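Local coordinates for fatty acid-binding protein homolog (Ascaris suum, PDB 6I8X) that binds fatty acids inside a beta-barrel and may sequester potentially toxic fatty acids and their peroxidation products or help maintain the lipid layer of the eggshell, at residues F17-D22 and R144-Q149; P103-E108 and E123-G128; A88-Q93 and H110-D115. All blocks are in the same frame, centred on the assembly; numbering follows the deposited sequence.

Contact 1: residues F17-D22 and R144-Q149; sequences FKLERD and RYYKKQ. With TAM (tris(hydroxyethyl)aminomethane), chain K; VCA (vaccenic acid), chain C.
R21 lays its guanidinium flat on the ring of Y145: the two planes are 16° apart, and R21 CZ stands 4.0 Å from the ring centroid, close to the ring normal, which meets the criteria for a stacked cation-pi pair. The arginine chain runs extended from CG to NE, long enough to carry the group over the ring, and E23 pairs with the same guanidinium through a salt bridge. On the barrel-interior side of the strands, D22 and R144 lie alongside each other and point the same way. R144 NH1 donates to D22 OD2 at 2.8 Å; OD2 lies close to the guanidinium plane and is met on its anti side. Bends at chi2 and chi3 (-100° and -86°) fold the arginine back toward the aspartate, while L19 CD2 covers one guanidinium face, 3.5 Å from R144 NH1. Next along this side, L19 CB packs at 3.7 Å against Y146 CE2, and F17 CB meets Y146 CB at 3.5 Å. At the far end K148 CD makes an off-centre CH-pi contact with the F17 ring, and K148 NZ donates to O5 of the bound tris(hydroxyethyl)aminomethane at 3.0 Å.

The backbones form an antiparallel pair between the first and last strands of the barrel. K18 and K147 exchange two hydrogen bonds; beyond them E20 and R21 both face Y145, a classic beta bulge, where E20 N donates to Y145 O and Y145 N to R21 O.

Y146 OH lies 2.7 Å from vaccenic acid O1, and K49 also bonds the ligand. The acid end is therefore met by polar groups inside the barrel, and D22 probably offsets part of the charge of R144, which also lines the pocket.

Contact 2: residues P103-E108 and E123-G128; sequences PNTLTE and EYRRDG. With EDO (1,2-ethanediol), chain H.
Y124 and E108 make a polar side-chain link across the antiparallel hairpin of strands 105-112 and 119-127, part of the barrel wall: Y124 OH donates to E108 OE1 at 2.7 Å, nearly along the carboxylate C-O direction. The evidence for a flat arrangement is the 12° between carboxylate and ring planes, with OE1 at the ring edge. With chi1 179° and chi2 -175°, E108 stretches to the phenol; its other oxygen, OE2, bonds H110, and Y124 OH also bonds K49. In a second polar approach, N104 O lies over one face of the R125 guanidinium, toward its rim.

Among backbone bonds, L106 and Y124 form a reciprocal pair, L106 N to Y124 O at 3.1 Å and Y124 N to L106 O at 2.7 Å, which defines an antiparallel hydrogen-bonded pair. Nearer the strand end, one water takes over: it donates to N104 O and accepts from R126 N at 3.0 Å.

Apolar contacts are looser. L106 CD2 lies beside Y124 CD2 at 4.0 Å, both side chains pointing the same way, and T105 CG2 rests on E123 CG at 3.7 Å.

Held by E108 and K49, the Y124 hydroxyl belongs to a buried polar network whose glutamate charge is probably offset in part by the lysine.

Contact 3: residues A88-Q93 and H110-D115; sequences ALDSTQ and HIKVDD
Q93 and V113 make the close part of this contact. V113 N donates to Q93 O at 3.2 Å with an N-H...O angle of 163°, so the bond is straight at the hydrogen, although the donor is tilted 29° from the carbonyl plane. The valine closes in on the same carbonyl: V113 CG2 lies 3.4 Å from Q93 O and 3.9 Å from Q93 CB. With CG2 beside the backbone N (CG1 is anti to it, chi1 168°), that methyl is held on the side of the bond. The glutamine chain bends at chi2, and its amide oxygen turns to Q85 rather than across the contact.

Elsewhere the segments stand farther apart. D90 OD2 comes no closer to K112 than 3.7 Å, at CE, and stays 4.5 Å from K112 NZ, beyond a salt bridge; the lysine pairs instead with D118. A88 CB meets the edge of the H110 ring near its plane, 4.4 Å from ND1. The contact lies at the surface and is sparse, burying 235 Å², both sides summed.

The loop 88-93 has its own internal order. A type I beta turn spans A88 to S91, with S91 N bonded to A88 O and A88 N to T92 O. D90 forms an Asx turn: D90 OD1 accepts from T92 OG1 at 2.7 Å and from T92 N, both from the same face above the carboxylate plane. D90 OD2 bonds H94, whose ring also meets H110.

One backbone bond thus joins the start of strand 93-100 to the residue just after its neighbour 105-112, while backbone bonds and Asx turn together shape the loop. Nearby K112 probably adds a weak electrostatic attraction to the D90 carboxylate, and L89 in the same turn lines the vaccenic acid pocket.

From the N terminus, segment 17-22 on the first strand waits for nearly the whole chain before contact 1 pairs it with 144-149, joining the first and last strands. Contacts 2 and 3 are both nested inside that loop. Contact 3 starts at 88-93, contact 2 at 103-108; the chain then reaches 110-115, closing contact 3, and only later 123-128, closing contact 2, so these two cross. Both use strand 105-112, but their centres lie 23 Å apart, on opposite sides of the chain's centre. Contacts 1 and 2 touch, F17 CE1 packing 3.8 Å from R126 CD. Together they tie the barrel's terminal strands, the 105-127 hairpin and the loop before strand 93-100.

Contact 1: residues F17-D22 and R144-Q149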
loop_
_atom_site.group_PDB
_atom_site.type_symbol
_atom_site.label_atom_id
_atom_site.label_comp_id
_atom_site.label_asym_id
_atom_site.label_seq_id
_atom_site.Cartn_x
_atom_site.Cartn_y
_atom_site.Cartn_z
ATOM N N PHE A 17 -7.548 -5.335 -6.855
ATOM C CA PHE A 17 -7.954 -5.943 -5.591
ATOM C C PHE A 17 -8.934 -5.023 -4.872
ATOM O O PHE A 17 -8.642 -3.857 -4.623
ATOM C CB PHE A 17 -6.702 -6.231 -4.726
ATOM C CG PHE A 17 -5.656 -7.133 -5.356
ATOM C CD1 PHE A 17 -5.684 -8.510 -5.148
ATOM C CD2 PHE A 17 -4.594 -6.597 -6.086
ATOM C CE1 PHE A 17 -4.669 -9.331 -5.650
ATOM C CE2 PHE A 17 -3.599 -7.428 -6.618
ATOM C CZ PHE A 17 -3.651 -8.785 -6.402
ATOM N N LYS A 18 -10.104 -5.541 -4.568
ATOM C CA LYS A 18 -11.157 -4.766 -3.906
ATOM C C LYS A 18 -11.270 -5.104 -2.409
ATOM O O LYS A 18 -11.485 -6.261 -2.056
ATOM C CB LYS A 18 -12.518 -4.969 -4.641
ATOM C CG LYS A 18 -13.680 -4.180 -4.032
ATOM C CD LYS A 18 -15.044 -4.578 -4.609
ATOM C CE LYS A 18 -15.691 -5.780 -3.923
ATOM N NZ LYS A 18 -16.133 -5.496 -2.514
ATOM N N LEU A 19 -11.208 -4.072 -1.542
ATOM C CA LEU A 19 -11.401 -4.216 -0.089
ATOM C C LEU A 19 -12.785 -4.836 0.220
ATOM O O LEU A 19 -13.831 -4.286 -0.158
ATOM C CB LEU A 19 -11.234 -2.861 0.621
ATOM C CG LEU A 19 -11.561 -2.850 2.140
ATOM C CD1 LEU A 19 -10.500 -3.645 2.966
ATOM C CD2 LEU A 19 -11.706 -1.445 2.638
ATOM N N GLU A 20 -12.758 -5.981 0.928
ATOM C CA GLU A 20 -13.923 -6.779 1.292
ATOM C C GLU A 20 -14.210 -6.778 2.802
ATOM O O GLU A 20 -15.361 -6.725 3.201
ATOM C CB GLU A 20 -13.697 -8.222 0.808
ATOM C CG GLU A 20 -14.777 -8.696 -0.152
ATOM C CD GLU A 20 -14.857 -10.181 -0.442
ATOM O OE1 GLU A 20 -14.472 -11.000 0.426
ATOM O OE2 GLU A 20 -15.376 -10.525 -1.529
ATOM N N ARG A 21 -13.169 -6.892 3.631
ATOM C CA ARG A 21 -13.256 -6.970 5.090
ATOM C C ARG A 21 -11.896 -6.729 5.719
ATOM O O ARG A 21 -10.889 -6.778 5.046
ATOM C CB ARG A 21 -13.822 -8.349 5.554
ATOM C CG ARG A 21 -12.960 -9.554 5.208
ATOM C CD ARG A 21 -13.500 -10.823 5.838
ATOM N NE ARG A 21 -12.614 -11.974 5.612
ATOM C CZ ARG A 21 -11.700 -12.415 6.477
ATOM N NH1 ARG A 21 -11.532 -11.805 7.646
ATOM N NH2 ARG A 21 -10.949 -13.467 6.178
ATOM N N ASP A 22 -11.875 -6.504 7.012
ATOM C CA ASP A 22 -10.671 -6.285 7.787
ATOM C C ASP A 22 -10.885 -6.803 9.197
ATOM O O ASP A 22 -11.981 -7.248 9.528
ATOM C CB ASP A 22 -10.283 -4.794 7.772
ATOM C CG ASP A 22 -11.383 -3.819 8.153
ATOM O OD1 ASP A 22 -12.308 -4.217 8.887
ATOM O OD2 ASP A 22 -11.278 -2.648 7.788
ATOM N N ARG A 144 -6.253 -6.289 6.461
ATOM C CA ARG A 144 -7.308 -5.805 5.554
ATOM C C ARG A 144 -7.246 -6.751 4.374
ATOM O O ARG A 144 -6.155 -6.995 3.842
ATOM C CB ARG A 144 -7.018 -4.345 5.100
ATOM C CG ARG A 144 -6.861 -3.317 6.233
ATOM C CD ARG A 144 -8.129 -2.495 6.434
ATOM N NE ARG A 144 -8.162 -1.349 5.545
ATOM C CZ ARG A 144 -9.240 -0.632 5.259
ATOM N NH1 ARG A 144 -10.413 -0.930 5.808
ATOM N NH2 ARG A 144 -9.151 0.405 4.446
ATOM N N TYR A 145 -8.408 -7.306 3.987
ATOM C CA TYR A 145 -8.584 -8.325 2.948
ATOM C C TYR A 145 -9.165 -7.742 1.660
ATOM O O TYR A 145 -10.279 -7.241 1.666
ATOM C CB TYR A 145 -9.417 -9.523 3.502
ATOM C CG TYR A 145 -8.764 -10.156 4.718
ATOM C CD1 TYR A 145 -8.946 -9.621 5.992
ATOM C CD2 TYR A 145 -7.896 -11.234 4.586
ATOM C CE1 TYR A 145 -8.294 -10.152 7.100
ATOM C CE2 TYR A 145 -7.255 -11.788 5.692
ATOM C CZ TYR A 145 -7.454 -11.241 6.947
ATOM O OH TYR A 145 -6.831 -11.783 8.044
ATOM N N TYR A 146 -8.395 -7.834 0.558
ATOM C CA TYR A 146 -8.730 -7.332 -0.794
ATOM C C TYR A 146 -8.856 -8.503 -1.740
ATOM O O TYR A 146 -7.901 -9.264 -1.957
ATOM C CB TYR A 146 -7.627 -6.388 -1.325
ATOM C CG TYR A 146 -7.428 -5.129 -0.519
ATOM C CD1 TYR A 146 -6.711 -5.151 0.678
ATOM C CD2 TYR A 146 -7.889 -3.901 -0.984
ATOM C CE1 TYR A 146 -6.525 -3.991 1.430
ATOM C CE2 TYR A 146 -7.672 -2.727 -0.264
ATOM C CZ TYR A 146 -7.013 -2.784 0.957
ATOM O OH TYR A 146 -6.806 -1.647 1.692
ATOM N N LYS A 147 -10.050 -8.672 -2.256
ATOM C CA LYS A 147 -10.421 -9.756 -3.148
ATOM C C LYS A 147 -9.919 -9.435 -4.541
ATOM O O LYS A 147 -10.203 -8.357 -5.055
ATOM C CB LYS A 147 -11.958 -9.941 -3.110
ATOM C CG LYS A 147 -12.524 -11.061 -3.967
ATOM C CD LYS A 147 -12.607 -12.384 -3.227
ATOM C CE LYS A 147 -13.445 -13.417 -3.945
ATOM N NZ LYS A 147 -12.690 -14.070 -5.038
ATOM N N LYS A 148 -9.129 -10.354 -5.122
ATOM C CA LYS A 148 -8.628 -10.249 -6.484
ATOM C C LYS A 148 -9.845 -10.249 -7.444
ATOM O O LYS A 148 -10.760 -11.091 -7.325
ATOM C CB LYS A 148 -7.651 -11.420 -6.773
ATOM C CG LYS A 148 -7.187 -11.614 -8.210
ATOM C CD LYS A 148 -6.411 -10.450 -8.724
ATOM C CE LYS A 148 -5.109 -10.880 -9.325
ATOM N NZ LYS A 148 -5.204 -11.174 -10.778
ATOM N N GLN A 149 -9.861 -9.250 -8.361
ATOM C CA GLN A 149 -10.925 -9.044 -9.355
ATOM C C GLN A 149 -10.466 -9.448 -10.763
ATOM O O GLN A 149 -11.342 -9.562 -11.640
ATOM C CB GLN A 149 -11.372 -7.563 -9.362
ATOM C CG GLN A 149 -11.628 -6.932 -7.979
ATOM C CD GLN A 149 -12.921 -7.425 -7.418
ATOM O OE1 GLN A 149 -12.982 -8.415 -6.681
ATOM N NE2 GLN A 149 -13.987 -6.763 -7.790
ATOM O OXT GLN A 149 -9.243 -9.565 -11.020
HETATM C C TAM K . -3.265 -9.356 -14.731
HETATM C C1 TAM K . -3.073 -7.783 -14.850
HETATM C C2 TAM K . -4.186 -9.600 -13.449
HETATM C C3 TAM K . -3.853 -10.153 -15.993
HETATM C C4 TAM K . -1.687 -7.309 -15.235
HETATM C C5 TAM K . -5.563 -8.979 -13.564
HETATM C C6 TAM K . -3.907 -9.376 -17.285
HETATM N N TAM K . -1.876 -9.801 -14.507
HETATM O O4 TAM K . -1.663 -5.901 -15.296
HETATM O O5 TAM K . -6.272 -8.848 -12.292
HETATM O O6 TAM K . -4.351 -10.213 -18.328
HETATM O O2 VCA C . -4.264 1.945 1.975
HETATM C C1 VCA C . -5.524 1.837 2.332
HETATM O O1 VCA C . -6.252 0.965 1.922
HETATM C C2 VCA C . -5.985 2.885 3.305
HETATM C C3 VCA C . -7.408 3.392 3.091
HETATM C C4 VCA C . -7.682 4.685 3.843
HETATM C C5 VCA C . -9.116 5.171 3.795
HETATM C C6 VCA C . -9.420 6.073 2.616
HETATM C C7 VCA C . -10.898 6.382 2.482
HETATM C C8 VCA C . -11.462 7.481 3.369
HETATM C C9 VCA C . -11.259 8.884 2.833
HETATM C C10 VCA C . -11.723 9.968 3.813
HETATM C C11 VCA C . -10.958 11.251 3.696
HETATM C C12 VCA C . -9.699 11.438 4.053
HETATM C C13 VCA C . -8.781 10.402 4.635
HETATM C C14 VCA C . -7.472 10.975 5.177
HETATM C C15 VCA C . -6.606 9.963 5.913
HETATM C C16 VCA C . -6.180 8.748 5.099
HETATM C C17 VCA C . -5.253 7.812 5.851
HETATM C C18 VCA C . -4.566 6.810 4.962
#

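Contact 2: residues P103-E108 and E123-G128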
loop_
_atom_site.group_PDB
_atom_site.type_symbol
_atom_site.label_atom_id
_atom_site.label_comp_id
_atom_site.label_asym_id
_atom_site.label_seq_id
_atom_site.Cartn_x
_atom_site.Cartn_y
_atom_site.Cartn_z
ATOM N N PRO A 103 9.816 -13.431 -1.977
ATOM C CA PRO A 103 8.818 -13.459 -3.074
ATOM C C PRO A 103 7.333 -13.437 -2.678
ATOM O O PRO A 103 6.473 -13.199 -3.534
ATOM C CB PRO A 103 9.155 -14.747 -3.831
ATOM C CG PRO A 103 9.954 -15.579 -2.873
ATOM C CD PRO A 103 10.710 -14.610 -2.030
ATOM N N ASN A 104 7.027 -13.691 -1.405
ATOM C CA ASN A 104 5.653 -13.718 -0.899
ATOM C C ASN A 104 5.286 -12.431 -0.114
ATOM O O ASN A 104 4.152 -12.299 0.329
ATOM C CB ASN A 104 5.432 -14.966 -0.000
ATOM C CG ASN A 104 6.132 -16.234 -0.431
ATOM O OD1 ASN A 104 5.970 -16.731 -1.557
ATOM N ND2 ASN A 104 6.927 -16.789 0.473
ATOM N N THR A 105 6.240 -11.499 0.052
ATOM C CA THR A 105 6.079 -10.291 0.867
ATOM C C THR A 105 6.459 -8.974 0.187
ATOM O O THR A 105 7.638 -8.649 0.043
ATOM C CB THR A 105 6.864 -10.438 2.196
ATOM O OG1 THR A 105 6.634 -11.726 2.749
ATOM C CG2 THR A 105 6.510 -9.363 3.215
ATOM N N LEU A 106 5.449 -8.163 -0.094
ATOM C CA LEU A 106 5.650 -6.826 -0.631
ATOM C C LEU A 106 5.493 -5.815 0.521
ATOM O O LEU A 106 4.544 -5.899 1.297
ATOM C CB LEU A 106 4.644 -6.563 -1.762
ATOM C CG LEU A 106 4.467 -5.132 -2.290
ATOM C CD1 LEU A 106 5.660 -4.703 -3.122
ATOM C CD2 LEU A 106 3.214 -5.056 -3.171
ATOM N N THR A 107 6.463 -4.909 0.668
ATOM C CA THR A 107 6.394 -3.860 1.684
ATOM C C THR A 107 6.199 -2.499 0.997
ATOM O O THR A 107 6.499 -2.352 -0.195
ATOM C CB THR A 107 7.581 -3.898 2.650
ATOM O OG1 THR A 107 8.760 -3.455 1.984
ATOM C CG2 THR A 107 7.774 -5.268 3.301
ATOM N N GLU A 108 5.646 -1.534 1.734
ATOM C CA GLU A 108 5.378 -0.183 1.271
ATOM C C GLU A 108 5.627 0.700 2.484
ATOM O O GLU A 108 4.886 0.649 3.476
ATOM C CB GLU A 108 3.925 -0.065 0.768
ATOM C CG GLU A 108 3.517 1.316 0.280
ATOM C CD GLU A 108 2.046 1.470 -0.100
ATOM O OE1 GLU A 108 1.341 0.445 -0.228
ATOM O OE2 GLU A 108 1.601 2.622 -0.300
ATOM N N GLU A 123 2.609 -4.199 4.900
ATOM C CA GLU A 123 2.993 -5.481 4.330
ATOM C C GLU A 123 1.832 -6.098 3.544
ATOM O O GLU A 123 0.704 -6.100 4.025
ATOM C CB GLU A 123 3.431 -6.379 5.484
ATOM C CG GLU A 123 3.801 -7.805 5.130
ATOM C CD GLU A 123 4.043 -8.694 6.339
ATOM O OE1 GLU A 123 4.549 -8.189 7.369
ATOM O OE2 GLU A 123 3.721 -9.901 6.252
ATOM N N TYR A 124 2.111 -6.613 2.329
ATOM C CA TYR A 124 1.111 -7.266 1.506
ATOM C C TYR A 124 1.491 -8.693 1.259
ATOM O O TYR A 124 2.645 -8.994 0.943
ATOM C CB TYR A 124 0.896 -6.581 0.162
ATOM C CG TYR A 124 0.443 -5.148 0.219
ATOM C CD1 TYR A 124 -0.908 -4.823 0.133
ATOM C CD2 TYR A 124 1.370 -4.103 0.203
ATOM C CE1 TYR A 124 -1.330 -3.500 0.044
ATOM C CE2 TYR A 124 0.956 -2.773 0.136
ATOM C CZ TYR A 124 -0.396 -2.476 0.059
ATOM O OH TYR A 124 -0.819 -1.173 -0.039
ATOM N N ARG A 125 0.494 -9.589 1.372
ATOM C CA ARG A 125 0.688 -11.010 1.150
ATOM C C ARG A 125 -0.487 -11.545 0.397
ATOM O O ARG A 125 -1.591 -11.053 0.552
ATOM C CB ARG A 125 0.843 -11.754 2.486
ATOM C CG ARG A 125 2.132 -11.431 3.250
ATOM C CD ARG A 125 2.298 -12.285 4.495
ATOM N NE ARG A 125 2.577 -13.682 4.162
ATOM C CZ ARG A 125 3.794 -14.185 3.987
ATOM N NH1 ARG A 125 4.866 -13.417 4.137
ATOM N NH2 ARG A 125 3.948 -15.464 3.672
ATOM N N ARG A 126 -0.251 -12.523 -0.454
ATOM C CA ARG A 126 -1.335 -13.179 -1.167
ATOM C C ARG A 126 -1.743 -14.394 -0.392
ATOM O O ARG A 126 -0.887 -15.122 0.095
ATOM C CB ARG A 126 -0.955 -13.564 -2.604
ATOM C CG ARG A 126 -1.143 -12.435 -3.595
ATOM C CD ARG A 126 -2.593 -12.008 -3.827
ATOM N NE ARG A 126 -3.475 -13.072 -4.331
ATOM C CZ ARG A 126 -3.678 -13.361 -5.616
ATOM N NH1 ARG A 126 -3.021 -12.709 -6.563
ATOM N NH2 ARG A 126 -4.526 -14.317 -5.961
ATOM N N ASP A 127 -3.050 -14.603 -0.252
ATOM C CA ASP A 127 -3.602 -15.769 0.411
ATOM C C ASP A 127 -4.846 -16.210 -0.367
ATOM O O ASP A 127 -5.955 -15.712 -0.123
ATOM C CB ASP A 127 -3.919 -15.480 1.883
ATOM C CG ASP A 127 -4.338 -16.728 2.623
ATOM O OD1 ASP A 127 -3.924 -17.835 2.198
ATOM O OD2 ASP A 127 -5.116 -16.607 3.600
ATOM N N GLY A 128 -4.632 -17.125 -1.309
ATOM C CA GLY A 128 -5.679 -17.592 -2.196
ATOM C C GLY A 128 -6.073 -16.435 -3.088
ATOM O O GLY A 128 -5.198 -15.704 -3.581
HETATM C C1 EDO H . 3.591 -4.403 10.109
HETATM O O1 EDO H . 4.151 -4.390 8.804
HETATM C C2 EDO H . 2.664 -5.638 10.291
HETATM O O2 EDO H . 3.348 -6.803 9.869
HETATM O O HOH W 1 2.281 -14.071 -0.591
#

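Contact 3: residues A88-Q93 and H110-D115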
loop_
_atom_site.group_PDB
_atom_site.type_symbol
_atom_site.label_atom_id
_atom_site.label_comp_id
_atom_site.label_asym_id
_atom_site.label_seq_id
_atom_site.Cartn_x
_atom_site.Cartn_y
_atom_site.Cartn_z
ATOM N N ALA A 88 0.081 11.351 -0.872
ATOM C CA ALA A 88 -0.534 10.185 -0.264
ATOM C C ALA A 88 -2.019 10.469 -0.016
ATOM O O ALA A 88 -2.490 11.564 -0.357
ATOM C CB ALA A 88 0.188 9.811 1.023
ATOM N N LEU A 89 -2.758 9.471 0.523
ATOM C CA LEU A 89 -4.210 9.511 0.772
ATOM C C LEU A 89 -4.660 10.580 1.785
ATOM O O LEU A 89 -5.823 10.977 1.780
ATOM C CB LEU A 89 -4.740 8.120 1.178
ATOM C CG LEU A 89 -4.853 7.066 0.065
ATOM C CD1 LEU A 89 -5.123 5.707 0.664
ATOM C CD2 LEU A 89 -5.924 7.436 -0.963
ATOM N N ASP A 90 -3.725 11.077 2.608
ATOM C CA ASP A 90 -3.974 12.123 3.585
ATOM C C ASP A 90 -3.816 13.521 2.954
ATOM O O ASP A 90 -3.920 14.527 3.664
ATOM C CB ASP A 90 -3.044 11.925 4.800
ATOM C CG ASP A 90 -1.544 11.981 4.534
ATOM O OD1 ASP A 90 -1.148 12.114 3.357
ATOM O OD2 ASP A 90 -0.762 11.903 5.513
ATOM N N SER A 91 -3.581 13.574 1.614
ATOM C CA SER A 91 -3.395 14.780 0.777
ATOM C C SER A 91 -2.101 15.537 1.066
ATOM O O SER A 91 -1.990 16.732 0.756
ATOM C CB SER A 91 -4.603 15.716 0.840
ATOM O OG SER A 91 -5.716 15.121 0.199
ATOM N N THR A 92 -1.111 14.837 1.618
ATOM C CA THR A 92 0.199 15.414 1.906
ATOM C C THR A 92 1.273 14.645 1.110
ATOM O O THR A 92 1.008 13.558 0.592
ATOM C CB THR A 92 0.487 15.408 3.436
ATOM O OG1 THR A 92 0.722 14.058 3.872
ATOM C CG2 THR A 92 -0.632 16.062 4.268
ATOM N N GLN A 93 2.480 15.210 1.036
ATOM C CA GLN A 93 3.630 14.613 0.371
ATOM C C GLN A 93 4.303 13.616 1.302
ATOM O O GLN A 93 4.516 13.910 2.479
ATOM C CB GLN A 93 4.636 15.703 -0.035
ATOM C CG GLN A 93 4.110 16.658 -1.099
ATOM C CD GLN A 93 4.027 15.991 -2.438
ATOM O OE1 GLN A 93 5.036 15.611 -3.033
ATOM N NE2 GLN A 93 2.814 15.831 -2.932
ATOM N N HIS A 110 6.191 4.504 4.084
ATOM C CA HIS A 110 5.863 5.923 3.977
ATOM C C HIS A 110 6.610 6.687 5.039
ATOM O O HIS A 110 6.666 6.266 6.199
ATOM C CB HIS A 110 4.358 6.176 4.148
ATOM C CG HIS A 110 3.513 5.639 3.036
ATOM N ND1 HIS A 110 2.628 6.456 2.348
ATOM C CD2 HIS A 110 3.411 4.383 2.549
ATOM C CE1 HIS A 110 2.038 5.680 1.455
ATOM N NE2 HIS A 110 2.484 4.430 1.527
ATOM N N ILE A 111 7.205 7.805 4.627
ATOM C CA ILE A 111 7.855 8.752 5.518
ATOM C C ILE A 111 7.162 10.079 5.222
ATOM O O ILE A 111 7.127 10.489 4.067
ATOM C CB ILE A 111 9.405 8.855 5.349
ATOM C CG1 ILE A 111 10.111 7.485 5.510
ATOM C CG2 ILE A 111 9.965 9.874 6.329
ATOM C CD1 ILE A 111 11.643 7.470 5.119
ATOM N N LYS A 112 6.611 10.746 6.241
ATOM C CA LYS A 112 5.990 12.054 6.019
ATOM C C LYS A 112 7.086 13.097 5.742
ATOM O O LYS A 112 8.121 13.089 6.410
ATOM C CB LYS A 112 5.081 12.454 7.194
ATOM C CG LYS A 112 3.729 11.793 7.111
ATOM C CD LYS A 112 2.905 11.971 8.363
ATOM C CE LYS A 112 1.642 11.142 8.285
ATOM N NZ LYS A 112 0.925 11.090 9.585
ATOM N N VAL A 113 6.898 13.916 4.690
ATOM C CA VAL A 113 7.851 14.955 4.296
ATOM C C VAL A 113 7.917 16.059 5.387
ATOM O O VAL A 113 9.013 16.482 5.781
ATOM C CB VAL A 113 7.551 15.503 2.864
ATOM C CG1 VAL A 113 8.350 16.776 2.558
ATOM C CG2 VAL A 113 7.830 14.441 1.807
ATOM N N ASP A 114 6.741 16.480 5.891
ATOM C CA ASP A 114 6.606 17.516 6.923
ATOM C C ASP A 114 6.821 16.988 8.356
ATOM O O ASP A 114 6.870 17.784 9.295
ATOM C CB ASP A 114 5.259 18.247 6.781
ATOM C CG ASP A 114 5.048 18.905 5.422
ATOM O OD1 ASP A 114 6.036 19.442 4.853
ATOM O OD2 ASP A 114 3.898 18.879 4.923
ATOM N N ASP A 115 6.975 15.656 8.511
ATOM C CA ASP A 115 7.234 14.973 9.780
ATOM C C ASP A 115 8.157 13.761 9.498
ATOM O O ASP A 115 7.672 12.632 9.419
ATOM C CB ASP A 115 5.900 14.553 10.443
ATOM C CG ASP A 115 5.977 14.131 11.905
ATOM O OD1 ASP A 115 7.035 14.357 12.538
ATOM O OD2 ASP A 115 4.963 13.608 12.427
#